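Diaminopimelate decarboxylase (Methanocaldococcus jannaschii, PDB 1TWI) catalyses the pyridoxal 5'-phosphate-dependent decarboxylation of meso-diaminopimelate to L-lysine, the last step of lysine biosynthesis by the diaminopimelate pathway. Local coordinates at residues 61-66 with 127-132; 93-98 with 120-125; 111-116 with 178-183; 145-150 with 199-204. One frame throughout, in Å; residues are numbered along the deposited sequence.

Overall arrangement
All four contacts belong to the barrel domain that binds pyridoxal 5'-phosphate, and their chemistry changes with depth. Contact 1, partly buried, spans the barrel at the N-terminal end of strands 62-67 and 130-133, where an isoleucine methyl meets a guanidinium that a water links to a glutamate. Contact 3 is buried, polar, near the cofactor and completed by the second subunit. Contacts 2 and 4 belong to the outer layer: contact 2 is apolar helix-to-helix packing that also touches the second subunit, contact 4 a lysine-tyrosine CH-pi contact at the surface. Ile124 of contact 2 packs on Ala146 and Leu149 of contact 4, while Asn132 of contact 1 bonds to Asn111 and Lys115 of contact 3.

Contact 1: 61-66 with 127-132; sequences EFIVAY and NIRAFN
The guanidinium of Arg129 takes the CD1 methyl of Ile63 over one face, 3.3 Å above its plane and off-centre, so that the methyl lies 3.4 Å from NH2 and 3.6 Å from CZ. At its edge, in plane, sits a water that accepts from Arg129 NH2 at 3.0 Å and donates to Glu61 OE1 at 2.6 Å. The carboxylate itself remains 4.3 Å away, measured from Glu61 OE1 to Arg129 NH2; opposite charges are thus linked through the water, without a direct salt bridge. Arg129 spans the gap because its chain is extended from CG to NE, with CG anti to the backbone N (chi1 -166°). The Ile63 side chain points to meet it from the facing strand. The arginine has stronger partners elsewhere: NE forms a salt bridge with Asp244, and NH2 also bonds to Lys106 O, which should restrict rotation of the flat group. The contact reaches across the interior of the alpha/beta barrel at the N-terminal end of its strands. Strands 86-89 and 108-110 lie between 62-67 and 130-133 in one direction, while strand 286-289 pairs with 62-67 and lends Asn286 and Ile288 to the packing around Arg129.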
loop_
_atom_site.group_PDB
_atom_site.type_symbol
_atom_site.label_atom_id
_atom_site.label_comp_id
_atom_site.label_asym_id
_atom_site.label_seq_id
_atom_site.Cartn_x
_atom_site.Cartn_y
_atom_site.Cartn_z
ATOM N N GLU A 61 5.692 32.222 -19.570
ATOM C CA GLU A 61 4.601 31.695 -18.754
ATOM C C GLU A 61 5.084 30.954 -17.494
ATOM O O GLU A 61 6.210 30.456 -17.446
ATOM C CB GLU A 61 3.757 30.761 -19.631
ATOM C CG GLU A 61 2.312 30.591 -19.160
ATOM C CD GLU A 61 1.483 29.707 -20.127
ATOM O OE1 GLU A 61 1.973 29.471 -21.294
ATOM O OE2 GLU A 61 0.361 29.263 -19.702
ATOM N N PHE A 62 4.238 30.925 -16.468
ATOM C CA PHE A 62 4.495 30.176 -15.227
ATOM C C PHE A 62 3.335 29.168 -15.146
ATOM O O PHE A 62 2.152 29.570 -15.166
ATOM C CB PHE A 62 4.480 31.056 -13.954
ATOM C CG PHE A 62 4.528 30.236 -12.680
ATOM C CD1 PHE A 62 5.655 29.497 -12.360
ATOM C CD2 PHE A 62 3.405 30.130 -11.856
ATOM C CE1 PHE A 62 5.659 28.649 -11.218
ATOM C CE2 PHE A 62 3.396 29.284 -10.714
ATOM C CZ PHE A 62 4.517 28.556 -10.407
ATOM N N ILE A 63 3.657 27.878 -15.037
ATOM C CA ILE A 63 2.606 26.843 -15.024
ATOM C C ILE A 63 2.720 25.936 -13.829
ATOM O O ILE A 63 3.785 25.391 -13.586
ATOM C CB ILE A 63 2.713 25.895 -16.271
ATOM C CG1 ILE A 63 2.539 26.718 -17.540
ATOM C CG2 ILE A 63 1.613 24.751 -16.225
ATOM C CD1 ILE A 63 2.860 25.888 -18.803
ATOM N N VAL A 64 1.627 25.755 -13.103
ATOM C CA VAL A 64 1.638 24.812 -11.988
ATOM C C VAL A 64 1.102 23.487 -12.571
ATOM O O VAL A 64 -0.066 23.392 -12.990
ATOM C CB VAL A 64 0.691 25.279 -10.866
ATOM C CG1 VAL A 64 0.700 24.273 -9.712
ATOM C CG2 VAL A 64 1.118 26.676 -10.387
ATOM N N ALA A 65 1.946 22.475 -12.658
ATOM C CA ALA A 65 1.458 21.186 -13.154
ATOM C C ALA A 65 1.259 20.300 -11.924
ATOM O O ALA A 65 2.201 19.608 -11.447
ATOM C CB ALA A 65 2.474 20.553 -14.137
ATOM N N TYR A 66 0.031 20.319 -11.406
ATOM C CA TYR A 66 -0.276 19.545 -10.195
ATOM C C TYR A 66 0.068 18.070 -10.342
ATOM O O TYR A 66 -0.311 17.444 -11.305
ATOM C CB TYR A 66 -1.756 19.777 -9.803
ATOM C CG TYR A 66 -2.259 18.823 -8.777
ATOM C CD1 TYR A 66 -1.704 18.774 -7.494
ATOM C CD2 TYR A 66 -3.294 17.932 -9.094
ATOM C CE1 TYR A 66 -2.159 17.862 -6.541
ATOM C CE2 TYR A 66 -3.757 17.011 -8.151
ATOM C CZ TYR A 66 -3.186 16.975 -6.884
ATOM O OH TYR A 66 -3.607 16.011 -5.998
ATOM N N ASN A 127 -2.259 15.624 -27.606
ATOM C CA ASN A 127 -1.355 16.769 -27.879
ATOM C C ASN A 127 -0.897 17.478 -26.585
ATOM O O ASN A 127 -1.003 18.727 -26.435
ATOM C CB ASN A 127 -2.068 17.754 -28.847
ATOM C CG ASN A 127 -1.146 18.881 -29.374
ATOM O OD1 ASN A 127 0.059 18.692 -29.684
ATOM N ND2 ASN A 127 -1.730 20.058 -29.499
ATOM N N ILE A 128 -0.387 16.674 -25.651
ATOM C CA ILE A 128 0.072 17.205 -24.379
ATOM C C ILE A 128 1.250 18.145 -24.640
ATOM O O ILE A 128 1.945 18.053 -25.678
ATOM C CB ILE A 128 0.495 16.068 -23.432
ATOM C CG1 ILE A 128 1.547 15.158 -24.091
ATOM C CG2 ILE A 128 -0.737 15.240 -23.022
ATOM C CD1 ILE A 128 2.087 14.061 -23.080
ATOM N N ARG A 129 1.471 19.059 -23.722
ATOM C CA ARG A 129 2.600 19.996 -23.830
ATOM C C ARG A 129 3.957 19.263 -24.029
ATOM O O ARG A 129 4.807 19.670 -24.827
ATOM C CB ARG A 129 2.675 20.829 -22.548
ATOM C CG ARG A 129 3.615 22.060 -22.720
ATOM C CD ARG A 129 3.901 22.759 -21.331
ATOM N NE ARG A 129 4.736 23.935 -21.580
ATOM C CZ ARG A 129 4.287 25.123 -21.988
ATOM N NH1 ARG A 129 5.153 26.115 -22.216
ATOM N NH2 ARG A 129 2.976 25.348 -22.126
ATOM N N ALA A 130 4.165 18.192 -23.273
ATOM C CA ALA A 130 5.393 17.414 -23.412
ATOM C C ALA A 130 5.430 16.099 -22.676
ATOM O O ALA A 130 4.791 15.938 -21.630
ATOM C CB ALA A 130 6.609 18.206 -22.921
ATOM N N PHE A 131 6.196 15.174 -23.241
ATOM C CA PHE A 131 6.537 13.961 -22.525
ATOM C C PHE A 131 7.904 14.396 -21.867
ATOM O O PHE A 131 8.804 14.912 -22.583
ATOM C CB PHE A 131 6.877 12.839 -23.495
ATOM C CG PHE A 131 5.671 12.263 -24.185
ATOM C CD1 PHE A 131 4.935 11.245 -23.593
ATOM C CD2 PHE A 131 5.263 12.772 -25.431
ATOM C CE1 PHE A 131 3.806 10.727 -24.226
ATOM C CE2 PHE A 131 4.115 12.264 -26.097
ATOM C CZ PHE A 131 3.392 11.238 -25.492
ATOM N N ASN A 132 8.070 14.190 -20.550
ATOM C CA ASN A 132 9.365 14.463 -19.914
ATOM C C ASN A 132 10.091 13.127 -20.056
ATOM O O ASN A 132 9.872 12.203 -19.273
ATOM C CB ASN A 132 9.178 14.835 -18.434
ATOM C CG ASN A 132 8.484 16.198 -18.249
ATOM O OD1 ASN A 132 8.496 17.049 -19.155
ATOM N ND2 ASN A 132 7.911 16.430 -17.040
HETATM O O HOH W 1 0.969 27.522 -22.763
#

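Contact 2: 93-98 with 120-125; sequences GELYIA and IIMGIE
Leu95 and Met122 both carry CG anti to the backbone N, with chi1 of 170° and -177°, and these torsions send the two side chains into the gap between their helices. There they run antiparallel, flank against flank. The CD2 branch of Leu95 does most of the touching: it lies 3.4 Å from Met122 CG, closer than a usual carbon-carbon contact, and 3.9 Å from Met122 SD. Leu95 CD2 also rests against the backbone of Gly123, 3.7 Å from its CA. Met122 SD is 4.1 Å from Leu95 CG, so sulfur and methylene together line the flank of the leucine.

Helices 92-100 and 117-125 are successive outer helices of the alpha/beta barrel, joined through strand 108-110. Their near-parallel course follows from the repeated beta-alpha connection: the axes of the short segments run 23° apart and approach to 10.5 Å. Leu95 also touches Val89 of strand 86-89, which sets helix 92-100 against the barrel wall, while Ile120 and Ile124 turn from this interface to pack on Phe131 and helix 136-149. Toward the second subunit the surroundings become aromatic. Tyr420 of that subunit packs on Met122, and its ring meets that of Tyr96 with the planes inclined; within the helix pair, Tyr96 N stands 4.4 Å from Met122 SD.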
loop_
_atom_site.group_PDB
_atom_site.type_symbol
_atom_site.label_atom_id
_atom_site.label_comp_id
_atom_site.label_asym_id
_atom_site.label_seq_id
_atom_site.Cartn_x
_atom_site.Cartn_y
_atom_site.Cartn_z
ATOM N N GLY A 93 -3.710 6.411 -17.042
ATOM C CA GLY A 93 -4.868 6.619 -16.190
ATOM C C GLY A 93 -4.936 8.078 -15.714
ATOM O O GLY A 93 -6.019 8.688 -15.737
ATOM N N GLU A 94 -3.801 8.633 -15.286
ATOM C CA GLU A 94 -3.802 10.021 -14.859
ATOM C C GLU A 94 -4.030 10.938 -16.041
ATOM O O GLU A 94 -4.730 11.937 -15.886
ATOM C CB GLU A 94 -2.482 10.382 -14.152
ATOM C CG GLU A 94 -2.437 9.750 -12.713
ATOM C CD GLU A 94 -1.151 10.075 -11.937
ATOM O OE1 GLU A 94 -0.291 10.741 -12.530
ATOM O OE2 GLU A 94 -1.010 9.658 -10.751
ATOM N N LEU A 95 -3.515 10.587 -17.226
ATOM C CA LEU A 95 -3.699 11.470 -18.387
ATOM C C LEU A 95 -5.226 11.476 -18.735
ATOM O O LEU A 95 -5.853 12.522 -19.056
ATOM C CB LEU A 95 -2.889 10.943 -19.574
ATOM C CG LEU A 95 -3.225 11.671 -20.904
ATOM C CD1 LEU A 95 -2.979 13.180 -20.694
ATOM C CD2 LEU A 95 -2.354 11.154 -22.067
ATOM N N TYR A 96 -5.817 10.292 -18.677
ATOM C CA TYR A 96 -7.258 10.136 -18.945
ATOM C C TYR A 96 -8.030 11.037 -17.964
ATOM O O TYR A 96 -8.928 11.794 -18.339
ATOM C CB TYR A 96 -7.608 8.649 -18.710
ATOM C CG TYR A 96 -8.992 8.229 -19.082
ATOM C CD1 TYR A 96 -9.268 7.866 -20.399
ATOM C CD2 TYR A 96 -10.002 8.136 -18.125
ATOM C CE1 TYR A 96 -10.530 7.417 -20.765
ATOM C CE2 TYR A 96 -11.300 7.665 -18.481
ATOM C CZ TYR A 96 -11.526 7.315 -19.820
ATOM O OH TYR A 96 -12.752 6.853 -20.256
ATOM N N ILE A 97 -7.723 10.926 -16.675
ATOM C CA ILE A 97 -8.406 11.773 -15.698
ATOM C C ILE A 97 -8.150 13.291 -15.968
ATOM O O ILE A 97 -9.088 14.109 -15.840
ATOM C CB ILE A 97 -7.962 11.386 -14.241
ATOM C CG1 ILE A 97 -8.522 10.012 -13.865
ATOM C CG2 ILE A 97 -8.448 12.387 -13.244
ATOM C CD1 ILE A 97 -7.757 9.418 -12.650
ATOM N N ALA A 98 -6.921 13.682 -16.317
ATOM C CA ALA A 98 -6.658 15.108 -16.586
ATOM C C ALA A 98 -7.520 15.618 -17.728
ATOM O O ALA A 98 -8.083 16.728 -17.642
ATOM C CB ALA A 98 -5.135 15.375 -16.913
ATOM N N ILE A 120 2.042 6.430 -24.911
ATOM C CA ILE A 120 2.609 7.455 -25.806
ATOM C C ILE A 120 1.562 7.836 -26.903
ATOM O O ILE A 120 1.397 9.018 -27.224
ATOM C CB ILE A 120 3.947 6.932 -26.398
ATOM C CG1 ILE A 120 4.996 6.940 -25.256
ATOM C CG2 ILE A 120 4.437 7.832 -27.581
ATOM C CD1 ILE A 120 6.146 5.975 -25.417
ATOM N N ILE A 121 0.834 6.833 -27.426
ATOM C CA ILE A 121 -0.182 7.104 -28.458
ATOM C C ILE A 121 -1.177 8.045 -27.835
ATOM O O ILE A 121 -1.606 9.039 -28.466
ATOM C CB ILE A 121 -0.933 5.773 -28.915
ATOM C CG1 ILE A 121 -0.050 4.978 -29.899
ATOM C CG2 ILE A 121 -2.263 6.083 -29.587
ATOM C CD1 ILE A 121 -0.375 3.429 -29.973
ATOM N N MET A 122 -1.547 7.772 -26.589
ATOM C CA MET A 122 -2.532 8.602 -25.922
ATOM C C MET A 122 -2.078 10.032 -25.747
ATOM O O MET A 122 -2.867 10.960 -25.985
ATOM C CB MET A 122 -2.900 8.001 -24.552
ATOM C CG MET A 122 -3.989 8.756 -23.788
ATOM S SD MET A 122 -4.456 7.912 -22.155
ATOM C CE MET A 122 -4.070 6.374 -22.620
ATOM N N GLY A 123 -0.826 10.220 -25.308
ATOM C CA GLY A 123 -0.330 11.584 -25.134
ATOM C C GLY A 123 -0.227 12.326 -26.471
ATOM O O GLY A 123 -0.454 13.549 -26.536
ATOM N N ILE A 124 0.141 11.611 -27.533
ATOM C CA ILE A 124 0.278 12.274 -28.824
ATOM C C ILE A 124 -1.098 12.677 -29.329
ATOM O O ILE A 124 -1.292 13.816 -29.772
ATOM C CB ILE A 124 1.022 11.383 -29.842
ATOM C CG1 ILE A 124 2.490 11.202 -29.376
ATOM C CG2 ILE A 124 0.885 11.995 -31.225
ATOM C CD1 ILE A 124 3.353 10.195 -30.218
ATOM N N GLU A 125 -2.065 11.782 -29.217
ATOM C CA GLU A 125 -3.442 12.091 -29.649
ATOM C C GLU A 125 -4.042 13.264 -28.821
ATOM O O GLU A 125 -4.814 14.088 -29.337
ATOM C CB GLU A 125 -4.334 10.856 -29.466
ATOM C CG GLU A 125 -4.130 9.706 -30.481
ATOM C CD GLU A 125 -4.488 10.082 -31.928
ATOM O OE1 GLU A 125 -5.396 10.895 -32.138
ATOM O OE2 GLU A 125 -3.868 9.545 -32.855
#

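Contact 3: 111-116 with 178-183; sequences NGNCKT and NKFGLD
The side chain of Lys179 runs nearly perpendicular to that of Asn113 where two loops of the pyridoxal-phosphate-binding alpha/beta barrel meet. One, 111-116, follows strand 108-110; the other opens segment 178-183 and runs into the short strand 182-183 at its end. The tight part is the passage of the lysine chain along the asparagine amide. Asn113 OD1 lies 3.1 Å from Lys179 CE, and Asn113 ND2 is 3.6 Å from Lys179 CD. Lys179 is extended beyond CG, which carries its ammonium past the amide; Lys179 NZ is 3.4 Å from Asn113 OD1, but the angle is poor for a hydrogen bond. The ammonium instead forms a salt bridge with Asp362 of the second subunit and bonds to Gly355 O there, and the asparagine amide also has its strongest polar partner in Gly355 of that subunit.

The looser side is formed by the partly exposed Phe180, whose CE1 stays 3.7 Å from Asn113 OD1 in an oblique approach. Its ring is braced by its own neighbour, since Lys179 CG sits 3.8 Å above the plane and over the centre. The cofactor is about 6 Å from the side chain of Phe180, and Asn111 touches it. Lys115 NZ, which is salt-bridged to Glu138 and bonds to Asn132 O, also donates to Gly112 O at 2.9 Å, in the carbonyl plane and on a lone pair.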
loop_
_atom_site.group_PDB
_atom_site.type_symbol
_atom_site.label_atom_id
_atom_site.label_comp_id
_atom_site.label_asym_id
_atom_site.label_seq_id
_atom_site.Cartn_x
_atom_site.Cartn_y
_atom_site.Cartn_z
ATOM N N ASN A 111 5.282 12.485 -17.063
ATOM C CA ASN A 111 6.512 11.923 -16.465
ATOM C C ASN A 111 6.382 10.420 -16.378
ATOM O O ASN A 111 5.270 9.887 -16.422
ATOM C CB ASN A 111 6.674 12.425 -15.004
ATOM C CG ASN A 111 7.217 13.809 -14.944
ATOM O OD1 ASN A 111 8.300 14.037 -15.435
ATOM N ND2 ASN A 111 6.457 14.760 -14.353
ATOM N N GLY A 112 7.514 9.741 -16.250
ATOM C CA GLY A 112 7.463 8.307 -16.025
ATOM C C GLY A 112 8.622 7.592 -16.640
ATOM O O GLY A 112 8.991 7.942 -17.745
ATOM N N ASN A 113 9.167 6.588 -15.961
ATOM C CA ASN A 113 10.308 5.841 -16.470
ATOM C C ASN A 113 9.928 4.577 -17.249
ATOM O O ASN A 113 10.808 3.864 -17.731
ATOM C CB ASN A 113 11.234 5.459 -15.310
ATOM C CG ASN A 113 10.577 4.487 -14.343
ATOM O OD1 ASN A 113 9.803 4.896 -13.476
ATOM N ND2 ASN A 113 10.867 3.181 -14.504
ATOM N N CYS A 114 8.636 4.260 -17.379
ATOM C CA CYS A 114 8.289 3.078 -18.185
ATOM C C CYS A 114 7.043 3.375 -18.991
ATOM O O CYS A 114 6.038 2.709 -18.870
ATOM C CB CYS A 114 8.045 1.819 -17.305
ATOM S SG CYS A 114 7.948 0.269 -18.338
ATOM N N LYS A 115 7.143 4.377 -19.846
ATOM C CA LYS A 115 6.017 4.764 -20.652
ATOM C C LYS A 115 5.833 3.704 -21.734
ATOM O O LYS A 115 6.762 3.340 -22.413
ATOM C CB LYS A 115 6.279 6.128 -21.281
ATOM C CG LYS A 115 6.622 7.206 -20.208
ATOM C CD LYS A 115 5.882 8.481 -20.509
ATOM C CE LYS A 115 6.547 9.871 -20.028
ATOM N NZ LYS A 115 7.991 9.864 -19.604
ATOM N N THR A 116 4.626 3.224 -21.891
ATOM C CA THR A 116 4.359 2.196 -22.887
ATOM C C THR A 116 3.912 2.827 -24.182
ATOM O O THR A 116 3.455 3.982 -24.246
ATOM C CB THR A 116 3.182 1.299 -22.460
ATOM O OG1 THR A 116 2.016 2.134 -22.434
ATOM C CG2 THR A 116 3.412 0.655 -21.082
ATOM N N ASN A 178 18.915 6.267 -8.342
ATOM C CA ASN A 178 17.520 5.886 -8.574
ATOM C C ASN A 178 17.326 5.596 -10.033
ATOM O O ASN A 178 18.232 5.848 -10.878
ATOM C CB ASN A 178 16.590 6.995 -8.050
ATOM C CG ASN A 178 16.612 7.092 -6.527
ATOM O OD1 ASN A 178 16.403 8.170 -5.948
ATOM N ND2 ASN A 178 16.837 5.959 -5.867
ATOM N N LYS A 179 16.130 5.102 -10.356
ATOM C CA LYS A 179 15.877 4.666 -11.725
ATOM C C LYS A 179 15.577 5.800 -12.685
ATOM O O LYS A 179 15.608 5.583 -13.887
ATOM C CB LYS A 179 14.693 3.683 -11.723
ATOM C CG LYS A 179 13.367 4.339 -11.249
ATOM C CD LYS A 179 12.207 3.280 -11.177
ATOM C CE LYS A 179 10.902 3.936 -10.734
ATOM N NZ LYS A 179 9.745 2.963 -10.634
ATOM N N PHE A 180 15.351 7.012 -12.192
ATOM C CA PHE A 180 14.896 8.081 -13.122
ATOM C C PHE A 180 15.928 8.936 -13.798
ATOM O O PHE A 180 17.062 9.063 -13.313
ATOM C CB PHE A 180 13.991 9.110 -12.396
ATOM C CG PHE A 180 13.000 8.481 -11.453
ATOM C CD1 PHE A 180 11.803 7.974 -11.931
ATOM C CD2 PHE A 180 13.284 8.409 -10.088
ATOM C CE1 PHE A 180 10.875 7.410 -11.046
ATOM C CE2 PHE A 180 12.355 7.830 -9.178
ATOM C CZ PHE A 180 11.145 7.338 -9.671
ATOM N N GLY A 181 15.490 9.552 -14.895
ATOM C CA GLY A 181 16.306 10.551 -15.544
ATOM C C GLY A 181 17.550 10.194 -16.345
ATOM O O GLY A 181 18.059 9.055 -16.307
ATOM N N LEU A 182 18.038 11.246 -16.998
ATOM C CA LEU A 182 19.196 11.217 -17.904
ATOM C C LEU A 182 20.343 11.900 -17.215
ATOM O O LEU A 182 20.264 13.106 -16.916
ATOM C CB LEU A 182 18.850 11.979 -19.185
ATOM C CG LEU A 182 17.639 11.377 -19.915
ATOM C CD1 LEU A 182 17.066 12.390 -20.923
ATOM C CD2 LEU A 182 18.063 10.132 -20.696
ATOM N N ASP A 183 21.374 11.109 -16.901
ATOM C CA ASP A 183 22.522 11.645 -16.181
ATOM C C ASP A 183 23.182 12.776 -16.997
ATOM O O ASP A 183 23.472 12.613 -18.203
ATOM C CB ASP A 183 23.534 10.545 -15.905
ATOM C CG ASP A 183 24.616 11.001 -14.943
ATOM O OD1 ASP A 183 25.753 11.235 -15.389
ATOM O OD2 ASP A 183 24.317 11.169 -13.745
#

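Contact 4: 145-150 with 199-204; sequences TAKELG and MEYVNV
Lys147 lies across the ring of Tyr201, and the contact can be followed outward along its extended chain. CB stands almost on the ring normal, 9° off it and 3.6 Å from the centroid, a CH-pi contact over the centre of one face. CG moves toward the phenol end, 3.6 Å from Tyr201 CZ. CD is already leaving, with its nearest approach 4.1 Å to Tyr201 CE1. Beyond it CE and NZ lead away from the tyrosine, and the ammonium remains 6.8 Å from Glu200 OE1, too far for a salt bridge. This course follows from CG being anti to the backbone N (chi1 178°) and from the extended torsions after it. The backbone takes part as well: Lys147 CA lies over the same face, 3.5 Å from Tyr201 CD2.

At the other end of the tyrosine, Ala146 CB packs against Tyr201 CB at 3.6 Å and is 3.3 Å from Tyr201 O. This alanine is buried and also touches Ile124 of helix 117-125. Away from the cofactor site, the contact joins an outer helix of the alpha/beta barrel, 136-149, closed by a Schellman motif at Gly150, to the loop before barrel strand 202-208. Tyr201 of this loop and Asn203 of the strand both form backbone hydrogen bonds with Ala153 on the neighbouring strand 153-160. No hydrogen bond or salt bridge crosses between the two segments. Their attraction is therefore that of aliphatic C-H groups for an aromatic face, reinforced by apolar contact, while the lysine charge is carried past the ring.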
loop_
_atom_site.group_PDB
_atom_site.type_symbol
_atom_site.label_atom_id
_atom_site.label_comp_id
_atom_site.label_asym_id
_atom_site.label_seq_id
_atom_site.Cartn_x
_atom_site.Cartn_y
_atom_site.Cartn_z
ATOM N N THR A 145 6.768 6.072 -32.485
ATOM C CA THR A 145 5.306 6.121 -32.378
ATOM C C THR A 145 4.724 7.351 -33.075
ATOM O O THR A 145 3.687 7.281 -33.790
ATOM C CB THR A 145 4.908 6.076 -30.887
ATOM O OG1 THR A 145 5.472 4.884 -30.333
ATOM C CG2 THR A 145 3.399 6.072 -30.733
ATOM N N ALA A 146 5.386 8.487 -32.880
ATOM C CA ALA A 146 4.971 9.726 -33.536
ATOM C C ALA A 146 5.039 9.473 -35.065
ATOM O O ALA A 146 4.160 9.907 -35.821
ATOM C CB ALA A 146 5.963 10.893 -33.131
ATOM N N LYS A 147 6.107 8.821 -35.518
ATOM C CA LYS A 147 6.240 8.513 -36.963
ATOM C C LYS A 147 5.028 7.637 -37.414
ATOM O O LYS A 147 4.410 7.915 -38.450
ATOM C CB LYS A 147 7.518 7.736 -37.232
ATOM C CG LYS A 147 7.714 7.335 -38.709
ATOM C CD LYS A 147 8.908 6.387 -38.814
ATOM C CE LYS A 147 9.407 6.124 -40.275
ATOM N NZ LYS A 147 10.614 5.189 -40.233
ATOM N N GLU A 148 4.660 6.628 -36.618
ATOM C CA GLU A 148 3.522 5.786 -37.003
ATOM C C GLU A 148 2.199 6.569 -37.120
ATOM O O GLU A 148 1.387 6.336 -38.032
ATOM C CB GLU A 148 3.377 4.619 -36.019
ATOM C CG GLU A 148 4.514 3.622 -36.135
ATOM C CD GLU A 148 4.370 2.469 -35.161
ATOM O OE1 GLU A 148 4.119 2.763 -33.953
ATOM O OE2 GLU A 148 4.497 1.285 -35.584
ATOM N N LEU A 149 1.976 7.508 -36.212
ATOM C CA LEU A 149 0.744 8.289 -36.264
ATOM C C LEU A 149 0.830 9.488 -37.248
ATOM O O LEU A 149 -0.129 10.216 -37.402
ATOM C CB LEU A 149 0.414 8.825 -34.852
ATOM C CG LEU A 149 0.252 7.805 -33.747
ATOM C CD1 LEU A 149 -0.028 8.555 -32.355
ATOM C CD2 LEU A 149 -0.911 6.948 -34.064
ATOM N N GLY A 150 1.984 9.719 -37.874
ATOM C CA GLY A 150 2.078 10.852 -38.792
ATOM C C GLY A 150 2.000 12.210 -38.039
ATOM O O GLY A 150 1.441 13.200 -38.523
ATOM N N MET A 199 16.229 13.478 -34.848
ATOM C CA MET A 199 15.024 12.708 -35.167
ATOM C C MET A 199 14.027 13.597 -35.892
ATOM O O MET A 199 13.977 14.779 -35.629
ATOM C CB MET A 199 14.402 12.170 -33.885
ATOM C CG MET A 199 15.179 11.015 -33.375
ATOM S SD MET A 199 14.647 10.641 -31.722
ATOM C CE MET A 199 15.604 9.225 -31.470
ATOM N N GLU A 200 13.207 13.026 -36.779
ATOM C CA GLU A 200 12.261 13.834 -37.525
ATOM C C GLU A 200 10.902 13.971 -36.924
ATOM O O GLU A 200 10.137 14.829 -37.364
ATOM C CB GLU A 200 12.100 13.251 -38.935
ATOM C CG GLU A 200 13.448 12.941 -39.559
ATOM C CD GLU A 200 13.352 12.506 -41.047
ATOM O OE1 GLU A 200 12.581 11.548 -41.363
ATOM O OE2 GLU A 200 14.047 13.130 -41.886
ATOM N N TYR A 201 10.561 13.153 -35.929
ATOM C CA TYR A 201 9.209 13.232 -35.386
ATOM C C TYR A 201 9.067 13.720 -33.958
ATOM O O TYR A 201 8.058 13.466 -33.341
ATOM C CB TYR A 201 8.485 11.856 -35.553
ATOM C CG TYR A 201 8.553 11.342 -36.987
ATOM C CD1 TYR A 201 9.685 10.695 -37.449
ATOM C CD2 TYR A 201 7.535 11.620 -37.898
ATOM C CE1 TYR A 201 9.810 10.344 -38.800
ATOM C CE2 TYR A 201 7.646 11.267 -39.244
ATOM C CZ TYR A 201 8.787 10.637 -39.681
ATOM O OH TYR A 201 8.948 10.271 -41.015
ATOM N N VAL A 202 10.070 14.420 -33.434
ATOM C CA VAL A 202 9.941 14.949 -32.061
ATOM C C VAL A 202 10.414 16.392 -32.169
ATOM O O VAL A 202 11.170 16.736 -33.082
ATOM C CB VAL A 202 10.791 14.159 -30.975
ATOM C CG1 VAL A 202 10.366 12.654 -30.940
ATOM C CG2 VAL A 202 12.327 14.280 -31.264
ATOM N N ASN A 203 9.949 17.200 -31.225
ATOM C CA ASN A 203 10.224 18.602 -31.119
ATOM C C ASN A 203 10.697 18.845 -29.680
ATOM O O ASN A 203 9.906 18.671 -28.733
ATOM C CB ASN A 203 8.914 19.358 -31.399
ATOM C CG ASN A 203 9.012 20.836 -31.127
ATOM O OD1 ASN A 203 8.213 21.380 -30.339
ATOM N ND2 ASN A 203 9.949 21.494 -31.760
ATOM N N VAL A 204 11.969 19.240 -29.546
ATOM C CA VAL A 204 12.633 19.510 -28.253
ATOM C C VAL A 204 12.089 20.785 -27.655
ATOM O O VAL A 204 12.291 21.853 -28.246
ATOM C CB VAL A 204 14.184 19.661 -28.450
ATOM C CG1 VAL A 204 14.857 19.991 -27.085
ATOM C CG2 VAL A 204 14.776 18.332 -28.975
#